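Long-range contacts in Pab-dependent poly(a)-specific ribonuclease subunit PAN2 (PDB 4CZW), which probably shortens mRNA poly(A) tails, releasing 5'-AMP, as the catalytic exonuclease subunit of the PAN2-PAN3 deadenylation complex: residues 440-445 against 477-482; 425-430 against 487-492. One frame throughout, in Å; residues are numbered along the deposited sequence.

Contact 1: residues 440-445 against 477-482; sequences TVIAID and ASVVRG
Val-479 sets its two methyl branches against two isoleucines of the neighbouring strand. CG1, anti to the backbone N (chi1 -165°), turns back to Ile-442, 3.8 Å from CB of that residue, and lies almost as near its CD1. CG2 takes the other partner, reaching 4.0 Å from Ile-444 CG1; these two side chains run side by side and point the same way, whereas Ile-442 meets the valine at a slant. Cutting this valine back to alanine removes both methyls, and would probably open a gap between Ile-442 and Ile-444 and leave Ile-444 CG1 without its flanking CG2. On the other face of the sheet the packing is small: Ala-443 CB and Val-480 CB are 4.1 Å apart.

Behind these side chains, an antiparallel ladder fixes the register. Ala-443 and Val-480 form one hydrogen-bonded pair, its N-H from Ala-443 N reaching Val-480 O at 2.8 Å. Asp-445 and Ser-478 form the next, with 3.0 Å from Asp-445 N to Ser-478 O and a reciprocal bond that is nearly straight. Toward Gly-482 the pairing fades to a weak bond from its N to Val-441 O. The ladder holds the backbone of Asp-445, by similarity a ligand of the catalytic divalent metal, while its side chain lies close to those of Asp-607 and Asp-554, two further predicted ligands. Ser-478 OG is hydrogen-bonded to Ser-604 OG and Asp-493 OD1.

The strands belong to the central mixed sheet of the RNase H-like exonuclease domain. Strand 545-548 runs parallel to 441-451 on one flank, and strand 490-496 pairs with 471-481 on the other. Helix 529-541 packs Leu-536 and Leu-539 on the isoleucine face; helix 604-623 covers the face of Ser-478 and Val-480.

Contact 2: residues 425-430 against 487-492; sequences TYELLD and EGVAFI
Over one face of the Phe-491 ring sits Leu-429, in a CH-pi contact with CD2 4.0 Å from the ring centroid and displaced toward the rim. Leu-429 CG and CD1 lie over the same face, CG closest at 3.5 Å from Phe-491 CD2, while a water lies in plane at the ring's edge. The ring owes its position to a chi1 of 61°, which sets CG between the backbone N and carbonyl carbon. The Tyr-426 ring has Leu-428 CG in plane at its edge, and Phe-491 O approaches it obliquely, 3.9 Å from Tyr-426 CD2.

One direct hydrogen bond joins the backbones: Glu-427 N to Ala-490 O, 2.7 Å and almost straight at 173°. The water extends this link, accepting from Leu-429 N and donating to Phe-491 O. Phe-491 and Ile-492 form a classic beta bulge opposite Val-479, at the corner where the loop crosses. Farther out, the extended Glu-427 side chain slants across Val-489 CG1, its CD closest at 3.9 Å, and its OE1 forms a salt bridge with Arg-486.

Apolar packing, its largest element the leucine on the Phe-491 face, and a few polar links hold the loop to the exonuclease sheet, without strand pairing.

Contact 1 is buried and contact 2 only partly so, yet both involve the same sheet, because strands 471-481 and 490-496 are neighbours in it. A repeated backbone ladder with branched aliphatic side chains marks the interior pairing, whereas a loop without regular structure closes over the bulged start of 490-496 through an aromatic ring and a water. Arg-481 ties the two together: its side chain leaves the backbone on the side away from 440-445, and its NH2 reaches Glu-427 O at 2.7 Å, while NH1 bonds to Val-489 O and NE forms a salt bridge with Glu-434. The predicted metal ligand Asp-445 belongs to contact 1; contact 2 lies farther from that site.

Contact 1: residues 440-445 against 477-482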
ATOM      1  N   THR A 440       6.270   2.966  26.638  1.00 46.20           N
ATOM      2  CA  THR A 440       5.201   3.952  26.748  1.00 50.93           C
ATOM      3  C   THR A 440       3.827   3.351  26.458  1.00 50.25           C
ATOM      4  O   THR A 440       3.616   2.724  25.421  1.00 50.99           O
ATOM      5  CB  THR A 440       5.439   5.138  25.792  1.00 48.92           C
ATOM      6  OG1 THR A 440       6.680   5.776  26.119  1.00 55.06           O
ATOM      7  CG2 THR A 440       4.311   6.151  25.905  1.00 36.85           C
ATOM      8  N   VAL A 441       2.898   3.550  27.387  1.00 43.32           N
ATOM      9  CA  VAL A 441       1.517   3.123  27.202  1.00 41.83           C
ATOM     10  C   VAL A 441       0.625   4.330  26.929  1.00 43.64           C
ATOM     11  O   VAL A 441       0.678   5.323  27.653  1.00 41.02           O
ATOM     12  CB  VAL A 441       0.985   2.363  28.435  1.00 43.93           C
ATOM     13  CG1 VAL A 441      -0.480   1.997  28.245  1.00 35.76           C
ATOM     14  CG2 VAL A 441       1.825   1.121  28.700  1.00 35.49           C
ATOM     15  N   ILE A 442      -0.186   4.246  25.879  1.00 34.93           N
ATOM     16  CA  ILE A 442      -1.088   5.337  25.531  1.00 33.77           C
ATOM     17  C   ILE A 442      -2.532   4.853  25.404  1.00 39.91           C
ATOM     18  O   ILE A 442      -2.794   3.781  24.858  1.00 43.23           O
ATOM     19  CB  ILE A 442      -0.660   6.027  24.216  1.00 44.84           C
ATOM     20  CG1 ILE A 442      -0.532   5.004  23.085  1.00 41.11           C
ATOM     21  CG2 ILE A 442       0.656   6.766  24.404  1.00 34.31           C
ATOM     22  CD1 ILE A 442      -0.112   5.609  21.764  1.00 42.55           C
ATOM     23  N   ALA A 443      -3.462   5.647  25.924  1.00 36.03           N
ATOM     24  CA  ALA A 443      -4.884   5.334  25.827  1.00 37.60           C
ATOM     25  C   ALA A 443      -5.504   6.063  24.642  1.00 42.36           C
ATOM     26  O   ALA A 443      -5.319   7.268  24.483  1.00 36.38           O
ATOM     27  CB  ALA A 443      -5.601   5.699  27.117  1.00 39.54           C
ATOM     28  N   ILE A 444      -6.243   5.332  23.813  1.00 39.59           N
ATOM     29  CA  ILE A 444      -6.778   5.900  22.580  1.00 38.02           C
ATOM     30  C   ILE A 444      -8.243   5.522  22.338  1.00 41.37           C
ATOM     31  O   ILE A 444      -8.660   4.394  22.607  1.00 41.17           O
ATOM     32  CB  ILE A 444      -5.922   5.467  21.361  1.00 44.36           C
ATOM     33  CG1 ILE A 444      -6.449   6.094  20.068  1.00 35.22           C
ATOM     34  CG2 ILE A 444      -5.860   3.947  21.251  1.00 34.16           C
ATOM     35  CD1 ILE A 444      -5.644   5.735  18.840  1.00 38.07           C
ATOM     36  N   ASP A 445      -9.017   6.485  21.849  1.00 42.66           N
ATOM     37  CA  ASP A 445     -10.396   6.247  21.434  1.00 39.46           C
ATOM     38  C   ASP A 445     -10.773   7.216  20.315  1.00 41.87           C
ATOM     39  O   ASP A 445     -10.245   8.325  20.245  1.00 41.10           O
ATOM     40  CB  ASP A 445     -11.357   6.396  22.615  1.00 36.69           C
ATOM     41  CG  ASP A 445     -12.786   6.044  22.248  1.00 46.08           C
ATOM     42  OD1 ASP A 445     -12.985   5.054  21.515  1.00 49.66           O
ATOM     43  OD2 ASP A 445     -13.708   6.764  22.684  1.00 47.73           O
ATOM     44  N   ALA A 477      -9.946  11.842  16.870  1.00 47.57           N
ATOM     45  CA  ALA A 477      -9.021  10.863  17.426  1.00 39.59           C
ATOM     46  C   ALA A 477      -8.353  11.404  18.684  1.00 45.53           C
ATOM     47  O   ALA A 477      -7.621  12.392  18.633  1.00 44.28           O
ATOM     48  CB  ALA A 477      -7.977  10.473  16.393  1.00 37.52           C
ATOM     49  N   SER A 478      -8.610  10.751  19.814  1.00 45.23           N
ATOM     50  CA  SER A 478      -8.051  11.186  21.087  1.00 38.04           C
ATOM     51  C   SER A 478      -7.052  10.177  21.638  1.00 43.21           C
ATOM     52  O   SER A 478      -7.384   9.010  21.841  1.00 51.42           O
ATOM     53  CB  SER A 478      -9.167  11.420  22.109  1.00 34.49           C
ATOM     54  OG  SER A 478     -10.100  12.375  21.636  1.00 40.96           O
ATOM     55  N   VAL A 479      -5.825  10.631  21.875  1.00 42.97           N
ATOM     56  CA  VAL A 479      -4.811   9.785  22.491  1.00 42.49           C
ATOM     57  C   VAL A 479      -4.373  10.395  23.820  1.00 48.56           C
ATOM     58  O   VAL A 479      -4.105  11.594  23.907  1.00 49.89           O
ATOM     59  CB  VAL A 479      -3.589   9.591  21.578  1.00 45.98           C
ATOM     60  CG1 VAL A 479      -2.743   8.434  22.079  1.00 38.70           C
ATOM     61  CG2 VAL A 479      -4.035   9.329  20.150  1.00 44.61           C
ATOM     62  N   VAL A 480      -4.300   9.557  24.850  1.00 47.11           N
ATOM     63  CA  VAL A 480      -4.113  10.023  26.218  1.00 36.53           C
ATOM     64  C   VAL A 480      -2.907   9.367  26.893  1.00 41.24           C
ATOM     65  O   VAL A 480      -2.661   8.173  26.717  1.00 51.08           O
ATOM     66  CB  VAL A 480      -5.395   9.757  27.051  1.00 48.19           C
ATOM     67  CG1 VAL A 480      -5.112   9.800  28.541  1.00 47.33           C
ATOM     68  CG2 VAL A 480      -6.487  10.748  26.674  1.00 45.27           C
ATOM     69  N   ARG A 481      -2.150  10.162  27.649  1.00 41.00           N
ATOM     70  CA  ARG A 481      -1.035   9.653  28.447  1.00 43.03           C
ATOM     71  C   ARG A 481      -1.485   8.540  29.388  1.00 50.32           C
ATOM     72  O   ARG A 481      -2.437   8.707  30.151  1.00 52.68           O
ATOM     73  CB  ARG A 481      -0.394  10.783  29.254  1.00 41.97           C
ATOM     74  CG  ARG A 481       0.272  11.860  28.419  1.00 48.87           C
ATOM     75  CD  ARG A 481       0.785  12.989  29.299  1.00 51.31           C
ATOM     76  NE  ARG A 481       1.539  13.980  28.539  1.00 47.90           N
ATOM     77  CZ  ARG A 481       0.993  15.023  27.922  1.00 54.95           C
ATOM     78  NH1 ARG A 481      -0.320  15.211  27.971  1.00 50.63           N
ATOM     79  NH2 ARG A 481       1.757  15.876  27.253  1.00 51.16           N
ATOM     80  N   GLY A 482      -0.794   7.407  29.336  1.00 45.22           N
ATOM     81  CA  GLY A 482      -1.150   6.264  30.157  1.00 43.37           C
ATOM     82  C   GLY A 482      -0.289   6.123  31.398  1.00 50.52           C
ATOM     83  O   GLY A 482      -0.465   5.184  32.178  1.00 58.45           O
TER

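Contact 2: residues 425-430 against 487-492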
ATOM      1  N   THR A 425      -8.103  21.173  24.334  1.00 70.45           N
ATOM      2  CA  THR A 425      -8.504  20.071  25.199  1.00 57.29           C
ATOM      3  C   THR A 425      -7.384  19.044  25.307  1.00 50.87           C
ATOM      4  O   THR A 425      -7.609  17.906  25.716  1.00 49.24           O
ATOM      5  CB  THR A 425      -9.780  19.380  24.686  1.00 50.17           C
ATOM      6  OG1 THR A 425      -9.578  18.943  23.336  1.00 50.26           O
ATOM      7  CG2 THR A 425     -10.960  20.337  24.732  1.00 48.78           C
ATOM      8  N   TYR A 426      -6.175  19.455  24.935  1.00 51.36           N
ATOM      9  CA  TYR A 426      -5.021  18.568  24.972  1.00 46.23           C
ATOM     10  C   TYR A 426      -3.747  19.325  25.324  1.00 46.06           C
ATOM     11  O   TYR A 426      -3.662  20.540  25.145  1.00 54.44           O
ATOM     12  CB  TYR A 426      -4.849  17.855  23.627  1.00 49.48           C
ATOM     13  CG  TYR A 426      -4.584  18.786  22.462  1.00 56.95           C
ATOM     14  CD1 TYR A 426      -5.632  19.362  21.756  1.00 54.06           C
ATOM     15  CD2 TYR A 426      -3.286  19.084  22.064  1.00 53.18           C
ATOM     16  CE1 TYR A 426      -5.396  20.212  20.692  1.00 54.62           C
ATOM     17  CE2 TYR A 426      -3.040  19.935  21.002  1.00 54.33           C
ATOM     18  CZ  TYR A 426      -4.099  20.495  20.320  1.00 59.48           C
ATOM     19  OH  TYR A 426      -3.858  21.340  19.260  1.00 64.11           O
ATOM     20  N   GLU A 427      -2.758  18.594  25.828  1.00 39.68           N
ATOM     21  CA  GLU A 427      -1.449  19.163  26.118  1.00 43.80           C
ATOM     22  C   GLU A 427      -0.371  18.349  25.414  1.00 52.51           C
ATOM     23  O   GLU A 427      -0.084  17.218  25.805  1.00 54.87           O
ATOM     24  CB  GLU A 427      -1.194  19.205  27.625  1.00 43.28           C
ATOM     25  CG  GLU A 427      -2.210  20.028  28.401  1.00 55.23           C
ATOM     26  CD  GLU A 427      -1.907  20.081  29.886  1.00 58.71           C
ATOM     27  OE1 GLU A 427      -0.788  19.692  30.282  1.00 54.27           O
ATOM     28  OE2 GLU A 427      -2.791  20.509  30.659  1.00 64.31           O
ATOM     29  N   LEU A 428       0.216  18.935  24.373  1.00 55.28           N
ATOM     30  CA  LEU A 428       1.187  18.248  23.525  1.00 53.24           C
ATOM     31  C   LEU A 428       2.356  17.660  24.307  1.00 52.87           C
ATOM     32  O   LEU A 428       2.708  18.146  25.382  1.00 52.13           O
ATOM     33  CB  LEU A 428       1.721  19.203  22.455  1.00 52.90           C
ATOM     34  CG  LEU A 428       0.730  19.669  21.389  1.00 58.22           C
ATOM     35  CD1 LEU A 428       1.382  20.687  20.470  1.00 54.03           C
ATOM     36  CD2 LEU A 428       0.209  18.483  20.592  1.00 57.32           C
ATOM     37  N   LEU A 429       2.950  16.606  23.754  1.00 51.63           N
ATOM     38  CA  LEU A 429       4.103  15.963  24.367  1.00 56.25           C
ATOM     39  C   LEU A 429       5.296  16.906  24.412  1.00 54.53           C
ATOM     40  O   LEU A 429       5.565  17.627  23.452  1.00 53.91           O
ATOM     41  CB  LEU A 429       4.479  14.690  23.606  1.00 55.73           C
ATOM     42  CG  LEU A 429       3.479  13.534  23.636  1.00 57.84           C
ATOM     43  CD1 LEU A 429       3.944  12.407  22.728  1.00 56.33           C
ATOM     44  CD2 LEU A 429       3.281  13.033  25.057  1.00 50.10           C
ATOM     45  N   ASP A 430       6.008  16.903  25.535  1.00 56.78           N
ATOM     46  CA  ASP A 430       7.232  17.679  25.648  1.00 57.83           C
ATOM     47  C   ASP A 430       8.331  16.996  24.843  1.00 63.07           C
ATOM     48  O   ASP A 430       8.564  15.796  24.990  1.00 61.84           O
ATOM     49  CB  ASP A 430       7.647  17.837  27.111  1.00 62.20           C
ATOM     50  CG  ASP A 430       8.817  18.784  27.285  1.00 63.39           C
ATOM     51  OD1 ASP A 430       8.592  20.012  27.288  1.00 64.73           O
ATOM     52  OD2 ASP A 430       9.961  18.301  27.422  1.00 69.50           O
ATOM     53  N   GLU A 487      -0.707  11.593  33.878  1.00 54.53           N
ATOM     54  CA  GLU A 487      -1.457  10.418  33.453  1.00 54.44           C
ATOM     55  C   GLU A 487      -2.939  10.755  33.355  1.00 51.27           C
ATOM     56  O   GLU A 487      -3.539  11.230  34.320  1.00 56.91           O
ATOM     57  CB  GLU A 487      -1.237   9.255  34.421  1.00 53.75           C
ATOM     58  CG  GLU A 487      -2.036   8.006  34.087  1.00 64.97           C
ATOM     59  CD  GLU A 487      -1.873   6.917  35.129  1.00 68.29           C
ATOM     60  OE1 GLU A 487      -1.146   7.143  36.119  1.00 64.40           O
ATOM     61  OE2 GLU A 487      -2.474   5.835  34.958  1.00 56.03           O
ATOM     62  N   GLY A 488      -3.523  10.518  32.186  1.00 49.53           N
ATOM     63  CA  GLY A 488      -4.917  10.840  31.958  1.00 42.06           C
ATOM     64  C   GLY A 488      -5.086  12.074  31.094  1.00 45.96           C
ATOM     65  O   GLY A 488      -6.162  12.323  30.553  1.00 43.59           O
ATOM     66  N   VAL A 489      -4.012  12.848  30.960  1.00 43.96           N
ATOM     67  CA  VAL A 489      -4.040  14.065  30.157  1.00 48.21           C
ATOM     68  C   VAL A 489      -3.779  13.757  28.684  1.00 47.31           C
ATOM     69  O   VAL A 489      -2.795  13.102  28.341  1.00 49.90           O
ATOM     70  CB  VAL A 489      -3.003  15.092  30.652  1.00 50.79           C
ATOM     71  CG1 VAL A 489      -3.071  16.363  29.819  1.00 47.32           C
ATOM     72  CG2 VAL A 489      -3.229  15.402  32.123  1.00 48.91           C
ATOM     73  N   ALA A 490      -4.667  14.236  27.819  1.00 39.05           N
ATOM     74  CA  ALA A 490      -4.552  13.995  26.386  1.00 53.38           C
ATOM     75  C   ALA A 490      -3.431  14.822  25.765  1.00 52.45           C
ATOM     76  O   ALA A 490      -3.236  15.984  26.117  1.00 51.27           O
ATOM     77  CB  ALA A 490      -5.872  14.292  25.695  1.00 39.20           C
ATOM     78  N   PHE A 491      -2.695  14.213  24.840  1.00 48.91           N
ATOM     79  CA  PHE A 491      -1.669  14.930  24.092  1.00 51.28           C
ATOM     80  C   PHE A 491      -2.030  14.959  22.610  1.00 48.81           C
ATOM     81  O   PHE A 491      -1.384  15.640  21.814  1.00 54.49           O
ATOM     82  CB  PHE A 491      -0.288  14.300  24.307  1.00 50.46           C
ATOM     83  CG  PHE A 491      -0.182  12.872  23.848  1.00 48.90           C
ATOM     84  CD1 PHE A 491      -0.545  11.830  24.685  1.00 49.74           C
ATOM     85  CD2 PHE A 491       0.303  12.573  22.586  1.00 48.48           C
ATOM     86  CE1 PHE A 491      -0.437  10.516  24.264  1.00 47.06           C
ATOM     87  CE2 PHE A 491       0.412  11.264  22.161  1.00 50.51           C
ATOM     88  CZ  PHE A 491       0.043  10.235  23.001  1.00 50.58           C
ATOM     89  N   ILE A 492      -3.068  14.211  22.251  1.00 47.09           N
ATOM     90  CA  ILE A 492      -3.631  14.257  20.907  1.00 39.13           C
ATOM     91  C   ILE A 492      -5.152  14.291  20.978  1.00 50.66           C
ATOM     92  O   ILE A 492      -5.772  13.412  21.575  1.00 55.37           O
ATOM     93  CB  ILE A 492      -3.203  13.048  20.049  1.00 46.30           C
ATOM     94  CG1 ILE A 492      -1.697  13.074  19.786  1.00 48.01           C
ATOM     95  CG2 ILE A 492      -3.953  13.043  18.727  1.00 39.12           C
ATOM     96  CD1 ILE A 492      -1.208  11.908  18.955  1.00 30.03           C
TER
HETATM   97  O   HOH W   1       1.425  15.480  21.596  1.00 42.32           O